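Local structure of pseudopodium-enriched atypical kinase 1 (6BHC) at residues V199-L210 against R237-Q248. The protein is a pseudokinase of the protein kinase family with an unusual catalytic cleft, dimerizes through its kinase fold, and probably acts through protein interactions. The protein carries 1 engineered substitution. Numbering follows the deposited sequence.
Sequences VTHCDLRLENLL and RLIVSNFSQAKQ
The imidazole of H201 turns an edge to the phenyl face of F243, H201 CD2 standing 3.8 Å above the F243 ring plane and toward its rim, with the two planes 63° apart: a T-shaped pair. One face of the imidazole carries a water and the other L204 CD2, both displaced toward the rim. At the edge lies the S241 carbonyl, whose O accepts from H201 NE2 at 2.8 Å; the oxygen is near the ring plane, yet the nitrogen stands above the carbonyl plane. ND1 in turn accepts from D203 N, so both ring nitrogens are engaged and the ring's rotation is fixed. The water under the ring donates to H201 O and N242 O and accepts from Q245 N, stitching the two loops together.

In sequence, HCDLRLEN corresponds to the HRDxxxxN catalytic loop of kinases, with C202 in place of the arginine, and NFS stands where DFG is usual, with N242 in place of the aspartate. The H201–F243 pair is consistent with the HRD-His/DFG-Phe contact of the regulatory spine. N242, its CG anti to the backbone N (chi1 -169°), sends ND2 to N208 OD1 at 2.8 Å, from above the carbonyl plane, the amides being 81° apart. N208 ND2 binds D203 O at 2.8 Å and lies over one face of the R205 guanidinium, toward its rim. R205 grips the D203 carboxylate side-on, R205 NE 2.8 Å from D203 OD1 and R205 NH2 bonded to D203 OD2.

N208 O accepts two donors of S241, OG at 2.7 Å and backbone N at 3.1 Å. Two short antiparallel ladders flank the loops, L209 pairing with V240 and L210 with I239, V199 with Q248 and T200 with K247, their registers offset by two residues. Beyond the second segment, D278 of helix 277-289 receives the backbone N-H groups of H201 and C202.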
loop_
_atom_site.group_PDB
_atom_site.type_symbol
_atom_site.label_atom_id
_atom_site.label_comp_id
_atom_site.label_asym_id
_atom_site.label_seq_id
_atom_site.Cartn_x
_atom_site.Cartn_y
_atom_site.Cartn_z
ATOM N N VAL A 199 21.248 -30.408 8.189
ATOM C CA VAL A 199 22.145 -30.410 7.042
ATOM C C VAL A 199 23.154 -29.285 7.220
ATOM O O VAL A 199 22.780 -28.153 7.553
ATOM C CB VAL A 199 21.368 -30.258 5.722
ATOM C CG1 VAL A 199 22.320 -30.020 4.562
ATOM C CG2 VAL A 199 20.519 -31.494 5.468
ATOM N N THR A 200 24.430 -29.601 7.018
ATOM C CA THR A 200 25.507 -28.620 7.021
ATOM C C THR A 200 26.113 -28.556 5.627
ATOM O O THR A 200 26.402 -29.596 5.024
ATOM C CB THR A 200 26.584 -28.976 8.049
ATOM O OG1 THR A 200 27.148 -30.254 7.730
ATOM C CG2 THR A 200 25.994 -29.024 9.452
ATOM N N HIS A 201 26.308 -27.339 5.120
ATOM C CA HIS A 201 26.807 -27.172 3.758
ATOM C C HIS A 201 28.255 -27.637 3.638
ATOM O O HIS A 201 28.603 -28.380 2.713
ATOM C CB HIS A 201 26.664 -25.712 3.330
ATOM C CG HIS A 201 26.958 -25.473 1.882
ATOM N ND1 HIS A 201 28.241 -25.336 1.397
ATOM C CD2 HIS A 201 26.135 -25.338 0.816
ATOM C CE1 HIS A 201 28.195 -25.129 0.093
ATOM N NE2 HIS A 201 26.929 -25.125 -0.285
ATOM N N CYS A 202 29.115 -27.192 4.556
ATOM C CA CYS A 202 30.509 -27.616 4.702
ATOM C C CYS A 202 31.421 -27.141 3.577
ATOM O O CYS A 202 32.596 -27.528 3.545
ATOM C CB CYS A 202 30.634 -29.138 4.827
ATOM S SG CYS A 202 29.795 -29.837 6.257
ATOM N N ASP A 203 30.932 -26.315 2.659
ATOM C CA ASP A 203 31.770 -25.803 1.580
ATOM C C ASP A 203 31.301 -24.402 1.196
ATOM O O ASP A 203 31.089 -24.087 0.023
ATOM C CB ASP A 203 31.758 -26.752 0.382
ATOM C CG ASP A 203 32.868 -26.452 -0.610
ATOM O OD1 ASP A 203 33.937 -25.969 -0.176
ATOM O OD2 ASP A 203 32.673 -26.699 -1.818
ATOM N N LEU A 204 31.135 -23.539 2.194
ATOM C CA LEU A 204 30.675 -22.173 1.969
ATOM C C LEU A 204 31.849 -21.343 1.465
ATOM O O LEU A 204 32.683 -20.880 2.245
ATOM C CB LEU A 204 30.085 -21.591 3.247
ATOM C CG LEU A 204 28.769 -22.220 3.708
ATOM C CD1 LEU A 204 28.313 -21.621 5.030
ATOM C CD2 LEU A 204 27.698 -22.049 2.640
ATOM N N ARG A 205 31.918 -21.162 0.149
ATOM C CA ARG A 205 32.929 -20.329 -0.484
ATOM C C ARG A 205 32.241 -19.339 -1.412
ATOM O O ARG A 205 31.135 -19.587 -1.898
ATOM C CB ARG A 205 33.956 -21.178 -1.250
ATOM C CG ARG A 205 34.874 -21.980 -0.333
ATOM C CD ARG A 205 35.859 -22.856 -1.099
ATOM N NE ARG A 205 35.215 -24.013 -1.715
ATOM C CZ ARG A 205 35.058 -24.174 -3.025
ATOM N NH1 ARG A 205 35.508 -23.256 -3.867
ATOM N NH2 ARG A 205 34.458 -25.260 -3.494
ATOM N N LEU A 206 32.906 -18.204 -1.646
ATOM C CA LEU A 206 32.269 -17.117 -2.387
ATOM C C LEU A 206 31.919 -17.530 -3.812
ATOM O O LEU A 206 30.956 -17.009 -4.386
ATOM C CB LEU A 206 33.171 -15.883 -2.391
ATOM C CG LEU A 206 33.377 -15.197 -1.037
ATOM C CD1 LEU A 206 34.242 -13.952 -1.181
ATOM C CD2 LEU A 206 32.040 -14.850 -0.399
ATOM N N GLU A 207 32.674 -18.462 -4.395
ATOM C CA GLU A 207 32.364 -18.957 -5.730
ATOM C C GLU A 207 31.204 -19.945 -5.741
ATOM O O GLU A 207 30.755 -20.335 -6.825
ATOM C CB GLU A 207 33.605 -19.604 -6.358
ATOM C CG GLU A 207 34.271 -20.679 -5.508
ATOM C CD GLU A 207 35.276 -20.119 -4.511
ATOM O OE1 GLU A 207 35.242 -18.899 -4.240
ATOM O OE2 GLU A 207 36.105 -20.902 -4.001
ATOM N N ASN A 208 30.708 -20.356 -4.575
ATOM C CA ASN A 208 29.533 -21.211 -4.479
ATOM C C ASN A 208 28.255 -20.425 -4.217
ATOM O O ASN A 208 27.174 -21.020 -4.176
ATOM C CB ASN A 208 29.730 -22.263 -3.381
ATOM C CG ASN A 208 30.823 -23.261 -3.718
ATOM O OD1 ASN A 208 31.029 -23.603 -4.882
ATOM N ND2 ASN A 208 31.532 -23.732 -2.698
ATOM N N LEU A 209 28.352 -19.111 -4.042
ATOM C CA LEU A 209 27.195 -18.253 -3.832
ATOM C C LEU A 209 26.909 -17.493 -5.121
ATOM O O LEU A 209 27.760 -16.736 -5.601
ATOM C CB LEU A 209 27.437 -17.287 -2.673
ATOM C CG LEU A 209 27.898 -17.920 -1.357
ATOM C CD1 LEU A 209 28.165 -16.851 -0.307
ATOM C CD2 LEU A 209 26.876 -18.926 -0.852
ATOM N N LEU A 210 25.717 -17.693 -5.672
ATOM C CA LEU A 210 25.331 -17.117 -6.950
ATOM C C LEU A 210 24.457 -15.886 -6.746
ATOM O O LEU A 210 23.711 -15.785 -5.769
ATOM C CB LEU A 210 24.579 -18.146 -7.798
ATOM C CG LEU A 210 25.203 -19.542 -7.866
ATOM C CD1 LEU A 210 24.292 -20.508 -8.609
ATOM C CD2 LEU A 210 26.573 -19.481 -8.518
ATOM N N ARG A 237 19.806 -11.044 -5.589
ATOM C CA ARG A 237 19.272 -12.226 -4.926
ATOM C C ARG A 237 20.375 -13.272 -4.806
ATOM O O ARG A 237 20.878 -13.768 -5.820
ATOM C CB ARG A 237 18.077 -12.790 -5.693
ATOM C CG ARG A 237 17.607 -14.149 -5.192
ATOM C CD ARG A 237 16.440 -14.666 -6.016
ATOM N NE ARG A 237 16.035 -16.008 -5.609
ATOM C CZ ARG A 237 15.038 -16.683 -6.168
ATOM N NH1 ARG A 237 14.341 -16.140 -7.157
ATOM N NH2 ARG A 237 14.735 -17.901 -5.737
ATOM N N LEU A 238 20.748 -13.601 -3.572
ATOM C CA LEU A 238 21.798 -14.576 -3.318
ATOM C C LEU A 238 21.211 -15.981 -3.290
ATOM O O LEU A 238 20.122 -16.203 -2.754
ATOM C CB LEU A 238 22.511 -14.273 -1.996
ATOM C CG LEU A 238 23.677 -15.179 -1.582
ATOM C CD1 LEU A 238 24.791 -14.371 -0.929
ATOM C CD2 LEU A 238 23.209 -16.280 -0.639
ATOM N N ILE A 239 21.944 -16.929 -3.868
ATOM C CA ILE A 239 21.500 -18.312 -3.974
ATOM C C ILE A 239 22.656 -19.219 -3.573
ATOM O O ILE A 239 23.730 -19.173 -4.188
ATOM C CB ILE A 239 21.003 -18.645 -5.392
ATOM C CG1 ILE A 239 19.636 -17.995 -5.635
ATOM C CG2 ILE A 239 20.932 -20.141 -5.597
ATOM C CD1 ILE A 239 19.005 -18.355 -6.963
ATOM N N VAL A 240 22.440 -20.031 -2.541
ATOM C CA VAL A 240 23.450 -20.979 -2.081
ATOM C C VAL A 240 23.410 -22.211 -2.974
ATOM O O VAL A 240 22.340 -22.778 -3.222
ATOM C CB VAL A 240 23.217 -21.356 -0.609
ATOM C CG1 VAL A 240 24.343 -22.246 -0.104
ATOM C CG2 VAL A 240 23.086 -20.109 0.251
ATOM N N SER A 241 24.577 -22.631 -3.456
ATOM C CA SER A 241 24.664 -23.764 -4.363
ATOM C C SER A 241 25.835 -24.645 -3.956
ATOM O O SER A 241 26.523 -24.386 -2.961
ATOM C CB SER A 241 24.811 -23.301 -5.817
ATOM O OG SER A 241 26.077 -22.702 -6.025
ATOM N N ASN A 242 26.052 -25.696 -4.746
ATOM C CA ASN A 242 27.140 -26.647 -4.556
ATOM C C ASN A 242 27.038 -27.357 -3.213
ATOM O O ASN A 242 27.718 -26.988 -2.250
ATOM C CB ASN A 242 28.497 -25.956 -4.688
ATOM C CG ASN A 242 29.640 -26.943 -4.760
ATOM O OD1 ASN A 242 29.422 -28.152 -4.854
ATOM N ND2 ASN A 242 30.868 -26.437 -4.733
ATOM N N PHE A 243 26.199 -28.389 -3.151
ATOM C CA PHE A 243 26.043 -29.215 -1.961
ATOM C C PHE A 243 26.819 -30.523 -2.065
ATOM O O PHE A 243 26.370 -31.555 -1.552
ATOM C CB PHE A 243 24.561 -29.488 -1.702
ATOM C CG PHE A 243 23.801 -28.287 -1.214
ATOM C CD1 PHE A 243 23.426 -27.281 -2.089
ATOM C CD2 PHE A 243 23.463 -28.165 0.124
ATOM C CE1 PHE A 243 22.729 -26.176 -1.639
ATOM C CE2 PHE A 243 22.766 -27.063 0.581
ATOM C CZ PHE A 243 22.398 -26.067 -0.301
ATOM N N SER A 244 27.984 -30.500 -2.718
ATOM C CA SER A 244 28.761 -31.723 -2.897
ATOM C C SER A 244 29.382 -32.200 -1.590
ATOM O O SER A 244 29.614 -33.402 -1.420
ATOM C CB SER A 244 29.852 -31.503 -3.945
ATOM O OG SER A 244 29.311 -30.997 -5.152
ATOM N N GLN A 245 29.666 -31.283 -0.667
ATOM C CA GLN A 245 30.271 -31.617 0.615
ATOM C C GLN A 245 29.257 -31.640 1.751
ATOM O O GLN A 245 29.650 -31.726 2.918
ATOM C CB GLN A 245 31.386 -30.621 0.947
ATOM C CG GLN A 245 32.364 -30.356 -0.187
ATOM C CD GLN A 245 33.407 -31.443 -0.330
ATOM O OE1 GLN A 245 33.179 -32.458 -0.987
ATOM N NE2 GLN A 245 34.566 -31.232 0.284
ATOM N N ALA A 246 27.966 -31.567 1.437
ATOM C CA ALA A 246 26.950 -31.424 2.470
ATOM C C ALA A 246 26.829 -32.693 3.304
ATOM O O ALA A 246 26.876 -33.810 2.781
ATOM C CB ALA A 246 25.600 -31.079 1.842
ATOM N N LYS A 247 26.673 -32.511 4.612
ATOM C CA LYS A 247 26.477 -33.611 5.543
ATOM C C LYS A 247 25.008 -33.700 5.932
ATOM O O LYS A 247 24.343 -32.679 6.126
ATOM C CB LYS A 247 27.338 -33.430 6.794
ATOM C CG LYS A 247 28.828 -33.349 6.520
ATOM C CD LYS A 247 29.349 -34.644 5.925
ATOM C CE LYS A 247 30.849 -34.576 5.698
ATOM N NZ LYS A 247 31.377 -35.848 5.133
ATOM N N GLN A 248 24.509 -34.928 6.045
ATOM C CA GLN A 248 23.117 -35.197 6.393
ATOM C C GLN A 248 23.096 -36.083 7.632
ATOM O O GLN A 248 23.425 -37.271 7.554
ATOM C CB GLN A 248 22.384 -35.865 5.228
ATOM C CG GLN A 248 20.978 -36.338 5.559
ATOM C CD GLN A 248 19.945 -35.237 5.439
ATOM O OE1 GLN A 248 19.865 -34.556 4.416
ATOM N NE2 GLN A 248 19.147 -35.056 6.484
HETATM O O HOH W 1 28.744 -28.670 -0.108
#